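Local coordinates for glutathione S-transferase domain (Burkholderia graminis, PDB 4MF5), which binds glutathione and probably transfers it to electrophilic substrates, at residues Gly153-Phe158 with Arg174-Ser179; His159-Lys164 with Gly217-Gly222. All coordinates share one frame; numbering follows the deposited sequence.

Contact 1 (Gly153-Phe158 with Arg174-Ser179); sequences GQLGFF and RYVAES
Tyr175 and Gln154 meet because both place CG beside their backbone N (chi1 -60° and -57°), which lays the two side chains alongside each other and pointing the same way. Gln154 CB then sits over the centre of the Tyr175 ring as a CH-pi contact, 3.6 Å from the ring centroid, while CG of Arg174 covers the opposite face. The phenol is thus sandwiched between aliphatic groups from both helices. Phe158 approaches the same ring rim to rim, the planes nearly parallel but neither over the other, and its CE2 lies 3.7 Å from Tyr175 CE2.

Nearer the helix backbones, beside Tyr175 CB, Leu155 carries most of the remaining contact. Its CG is anti to the backbone N (chi1 179°), sending CD1 to within 3.6 Å of Val176 CG2 and CD2 to within 3.7 Å of Ser179 OG. That hydroxyl donates back to Tyr175 O at 2.9 Å, on the opposite face of the carbonyl plane from Ser179 N, and this satisfies a buried polar group inside its own helix.

The axes of the two segments, on helices 131-161 and 170-190 of the all-helical C-terminal domain, run roughly antiparallel and come within 8.7 Å of each other. Tyr175 OH is hydrogen-bonded to Gln154 OE1 of the second subunit, the reciprocal pair forms too, and Arg174 NH2 of that subunit also reaches Gln154 OE1. Apolar contact therefore joins the helices within the chain, while the polar ends of the same side chains help build the dimer interface.

Contact 2 (His159-Lys164 with Gly217-Gly222); sequences HKFAGK and GFYEAG
Lys160 NZ is gripped by two oxygens of the facing loop, Phe218 O at 2.7 Å and Glu220 OE2 at 3.0 Å. The first bond lies in the carbonyl plane with a C=O...N angle of 160°, close to head-on. The second is a salt bridge that meets the carboxylate on its anti side, only slightly out of plane. Lys160 leaves the backbone with CG anti to N (chi1 178°) and bends at chi2, a course that carries CE over one face of the Phe218 ring. NZ lies 4.6 Å from the centroid of that ring, an off-centre cation-pi contact added to the two polar bonds.

One residue earlier, His159 presents its ring edge to the loop. NE2 donates a weak, bent bond to Glu220 O at 3.0 Å, and CD2 comes within 3.2 Å of Tyr219 O, so two successive carbonyls of the loop face the same imidazole edge.

Phe161 supplies the apolar side. Its CZ lies 3.6 Å from Phe218 CE2, which meets the Phe161 ring at its edge and in its plane; the two rings are oblique, with planes at 54°. Its CE2 also reaches Tyr219 CE1 at 4.1 Å, and Tyr219 packs in turn on Trp211 and Asn214 of helix 203-216.

The last turn of helix 131-161, widened to pi type, thus docks on the type I turn Gly217-Glu220 that follows helix 203-216. Since one ammonium holds a backbone oxygen and a side-chain carboxylate of that turn, the contact ties the turn to the helix end through both its main chain and a side chain; the nearby carboxylate and carbonyl oxygen would probably stabilise the ammonium form of Lys160 at this partly exposed site.

Both contacts use helix 131-161, and their centres are 9 Å apart, yet they illustrate how chemistry follows position. Contact 1 is buried, a helix-on-helix face dominated by carbon, with the polar ends of Gln154 and Tyr175 bonded across to the second subunit. Contact 2 is partly exposed, joins a helix end to a loop through charge and carbonyl oxygens, and is untouched by the other chain. They adjoin directly: Phe157 O of contact 1 probably accepts a hydrogen bond from Ala162 N of contact 2, and Tyr219 packs against Gly156 and Gly153. A single helix is thereby tied to helix 170-190 and to the turn after helix 203-216.

Contact 1 (Gly153-Phe158 with Arg174-Ser179)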
# COMPACT_ATOMS: atom_id res chain seq x y z
N GLY A 153 1.63 12.32 -5.16
CA GLY A 153 2.16 13.15 -4.11
C GLY A 153 3.50 13.77 -4.45
O GLY A 153 3.75 14.93 -4.14
N GLN A 154 4.39 13.02 -5.08
CA GLN A 154 5.69 13.56 -5.45
C GLN A 154 5.52 14.61 -6.54
O GLN A 154 6.20 15.65 -6.55
CB GLN A 154 6.71 12.51 -5.89
CG GLN A 154 7.01 11.41 -4.89
CD GLN A 154 7.01 11.90 -3.49
OE1 GLN A 154 7.92 12.66 -3.08
NE2 GLN A 154 6.02 11.50 -2.71
N LEU A 155 4.61 14.38 -7.49
CA LEU A 155 4.32 15.41 -8.50
C LEU A 155 3.81 16.67 -7.82
O LEU A 155 4.21 17.79 -8.16
CB LEU A 155 3.36 14.89 -9.55
CG LEU A 155 2.98 15.91 -10.63
CD1 LEU A 155 4.22 16.61 -11.22
CD2 LEU A 155 2.16 15.25 -11.72
N GLY A 156 2.89 16.52 -6.87
CA GLY A 156 2.40 17.67 -6.17
C GLY A 156 3.52 18.46 -5.51
O GLY A 156 3.54 19.71 -5.54
N PHE A 157 4.45 17.76 -4.88
CA PHE A 157 5.58 18.45 -4.28
C PHE A 157 6.37 19.22 -5.33
O PHE A 157 6.57 20.42 -5.20
CB PHE A 157 6.51 17.50 -3.52
CG PHE A 157 7.70 18.22 -2.97
CD1 PHE A 157 7.54 19.11 -1.94
CD2 PHE A 157 8.95 18.13 -3.58
CE1 PHE A 157 8.61 19.85 -1.46
CE2 PHE A 157 10.03 18.87 -3.11
CZ PHE A 157 9.85 19.73 -2.05
N PHE A 158 6.83 18.54 -6.37
CA PHE A 158 7.73 19.20 -7.31
C PHE A 158 7.05 20.25 -8.16
O PHE A 158 7.70 21.20 -8.58
CB PHE A 158 8.50 18.19 -8.16
CG PHE A 158 9.54 17.46 -7.37
CD1 PHE A 158 10.70 18.11 -6.95
CD2 PHE A 158 9.35 16.14 -6.98
CE1 PHE A 158 11.64 17.46 -6.19
CE2 PHE A 158 10.31 15.49 -6.21
CZ PHE A 158 11.45 16.14 -5.82
N ARG A 174 9.82 13.66 -14.19
CA ARG A 174 9.79 12.25 -13.85
C ARG A 174 8.41 11.86 -13.29
O ARG A 174 7.82 10.84 -13.67
CB ARG A 174 10.91 11.97 -12.83
CG ARG A 174 10.80 10.66 -12.09
CD ARG A 174 12.01 10.49 -11.17
NE ARG A 174 11.91 9.35 -10.26
CZ ARG A 174 12.21 8.11 -10.59
NH1 ARG A 174 12.65 7.82 -11.80
NH2 ARG A 174 12.07 7.14 -9.68
N TYR A 175 7.90 12.67 -12.37
CA TYR A 175 6.62 12.36 -11.73
C TYR A 175 5.43 12.71 -12.61
O TYR A 175 4.37 12.10 -12.47
CB TYR A 175 6.54 12.93 -10.30
CG TYR A 175 7.64 12.35 -9.46
CD1 TYR A 175 7.64 11.01 -9.11
CD2 TYR A 175 8.73 13.12 -9.07
CE1 TYR A 175 8.70 10.45 -8.43
CE2 TYR A 175 9.79 12.57 -8.38
CZ TYR A 175 9.78 11.23 -8.06
OH TYR A 175 10.87 10.70 -7.42
N VAL A 176 5.57 13.64 -13.57
CA VAL A 176 4.55 13.83 -14.60
C VAL A 176 4.42 12.56 -15.42
O VAL A 176 3.31 12.05 -15.64
CB VAL A 176 4.87 15.03 -15.51
CG1 VAL A 176 3.93 15.05 -16.69
CG2 VAL A 176 4.78 16.33 -14.74
N ALA A 177 5.54 12.03 -15.90
CA ALA A 177 5.50 10.84 -16.73
C ALA A 177 4.87 9.67 -15.97
O ALA A 177 4.04 8.94 -16.50
CB ALA A 177 6.89 10.48 -17.22
N GLU A 178 5.26 9.50 -14.71
CA GLU A 178 4.75 8.38 -13.94
C GLU A 178 3.26 8.57 -13.62
O GLU A 178 2.49 7.61 -13.63
CB GLU A 178 5.57 8.19 -12.68
CG GLU A 178 5.10 7.08 -11.77
CD GLU A 178 5.07 5.70 -12.37
OE1 GLU A 178 5.57 5.47 -13.50
OE2 GLU A 178 4.51 4.79 -11.69
N SER A 179 2.86 9.80 -13.30
CA SER A 179 1.44 10.06 -13.03
C SER A 179 0.58 9.82 -14.27
O SER A 179 -0.50 9.25 -14.16
CB SER A 179 1.26 11.47 -12.47
OG SER A 179 1.86 11.63 -11.20

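Contact 2 (His159-Lys164 with Gly217-Gly222)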
# COMPACT_ATOMS: atom_id res chain seq x y z
N HIS A 159 5.75 20.13 -8.41
CA HIS A 159 5.04 21.13 -9.18
C HIS A 159 4.58 22.30 -8.33
O HIS A 159 4.83 23.46 -8.70
CB HIS A 159 3.85 20.51 -9.90
CG HIS A 159 3.06 21.49 -10.70
ND1 HIS A 159 3.65 22.33 -11.62
CD2 HIS A 159 1.74 21.76 -10.72
CE1 HIS A 159 2.71 23.06 -12.18
NE2 HIS A 159 1.54 22.73 -11.66
N LYS A 160 3.90 22.03 -7.23
CA LYS A 160 3.25 23.06 -6.44
C LYS A 160 4.10 23.62 -5.30
O LYS A 160 4.14 24.83 -5.10
CB LYS A 160 1.95 22.53 -5.85
CG LYS A 160 1.27 23.55 -4.96
CD LYS A 160 -0.23 23.54 -5.11
CE LYS A 160 -0.88 24.71 -4.37
NZ LYS A 160 -2.29 24.92 -4.83
N PHE A 161 4.74 22.74 -4.53
CA PHE A 161 5.38 23.15 -3.28
C PHE A 161 6.86 23.47 -3.37
O PHE A 161 7.34 24.34 -2.64
CB PHE A 161 5.15 22.09 -2.20
CG PHE A 161 3.73 21.99 -1.76
CD1 PHE A 161 3.22 22.86 -0.81
CD2 PHE A 161 2.89 21.04 -2.32
CE1 PHE A 161 1.90 22.78 -0.41
CE2 PHE A 161 1.57 20.95 -1.93
CZ PHE A 161 1.07 21.82 -0.97
N ALA A 162 7.59 22.79 -4.24
CA ALA A 162 9.04 22.98 -4.31
C ALA A 162 9.37 24.41 -4.72
O ALA A 162 8.80 24.95 -5.67
CB ALA A 162 9.64 22.02 -5.31
N GLY A 163 10.28 25.03 -3.99
CA GLY A 163 10.65 26.42 -4.26
C GLY A 163 11.63 26.60 -5.39
O GLY A 163 12.00 25.65 -6.10
N LYS A 164 12.05 27.85 -5.56
CA LYS A 164 12.92 28.24 -6.65
C LYS A 164 14.28 27.58 -6.52
O LYS A 164 15.05 27.56 -7.51
CB LYS A 164 13.04 29.77 -6.72
CG LYS A 164 11.74 30.45 -7.13
CD LYS A 164 11.85 31.96 -7.10
CE LYS A 164 10.53 32.62 -7.49
NZ LYS A 164 10.64 34.11 -7.53
N GLY A 217 -6.86 19.30 -8.83
CA GLY A 217 -7.44 20.37 -8.04
C GLY A 217 -6.33 21.09 -7.31
O GLY A 217 -5.61 21.92 -7.91
N PHE A 218 -6.16 20.77 -6.04
CA PHE A 218 -5.19 21.41 -5.16
C PHE A 218 -3.80 21.46 -5.75
O PHE A 218 -3.11 22.48 -5.66
CB PHE A 218 -5.19 20.66 -3.82
CG PHE A 218 -4.25 21.22 -2.77
CD1 PHE A 218 -4.44 22.48 -2.25
CD2 PHE A 218 -3.22 20.43 -2.27
CE1 PHE A 218 -3.58 22.98 -1.26
CE2 PHE A 218 -2.37 20.91 -1.29
CZ PHE A 218 -2.56 22.19 -0.79
N TYR A 219 -3.35 20.36 -6.36
CA TYR A 219 -1.98 20.33 -6.87
C TYR A 219 -1.80 21.06 -8.19
O TYR A 219 -0.66 21.29 -8.61
CB TYR A 219 -1.51 18.90 -7.07
CG TYR A 219 -1.15 18.09 -5.89
CD1 TYR A 219 -0.94 18.63 -4.64
CD2 TYR A 219 -0.90 16.73 -6.07
CE1 TYR A 219 -0.54 17.81 -3.57
CE2 TYR A 219 -0.50 15.92 -5.03
CZ TYR A 219 -0.33 16.47 -3.78
OH TYR A 219 0.07 15.62 -2.77
N GLU A 220 -2.90 21.40 -8.86
CA GLU A 220 -2.82 22.18 -10.10
C GLU A 220 -1.98 21.48 -11.18
O GLU A 220 -1.36 22.15 -11.99
CB GLU A 220 -2.33 23.61 -9.86
CG GLU A 220 -3.22 24.36 -8.88
CD GLU A 220 -2.79 25.79 -8.68
OE1 GLU A 220 -2.55 26.49 -9.68
OE2 GLU A 220 -2.71 26.23 -7.52
N ALA A 221 -2.05 20.14 -11.22
CA ALA A 221 -1.25 19.35 -12.14
C ALA A 221 -2.04 18.83 -13.33
O ALA A 221 -1.53 18.03 -14.11
CB ALA A 221 -0.54 18.21 -11.42
N GLY A 222 -3.27 19.29 -13.50
CA GLY A 222 -4.12 18.80 -14.56
C GLY A 222 -3.67 19.10 -15.97
O GLY A 222 -3.97 18.35 -16.89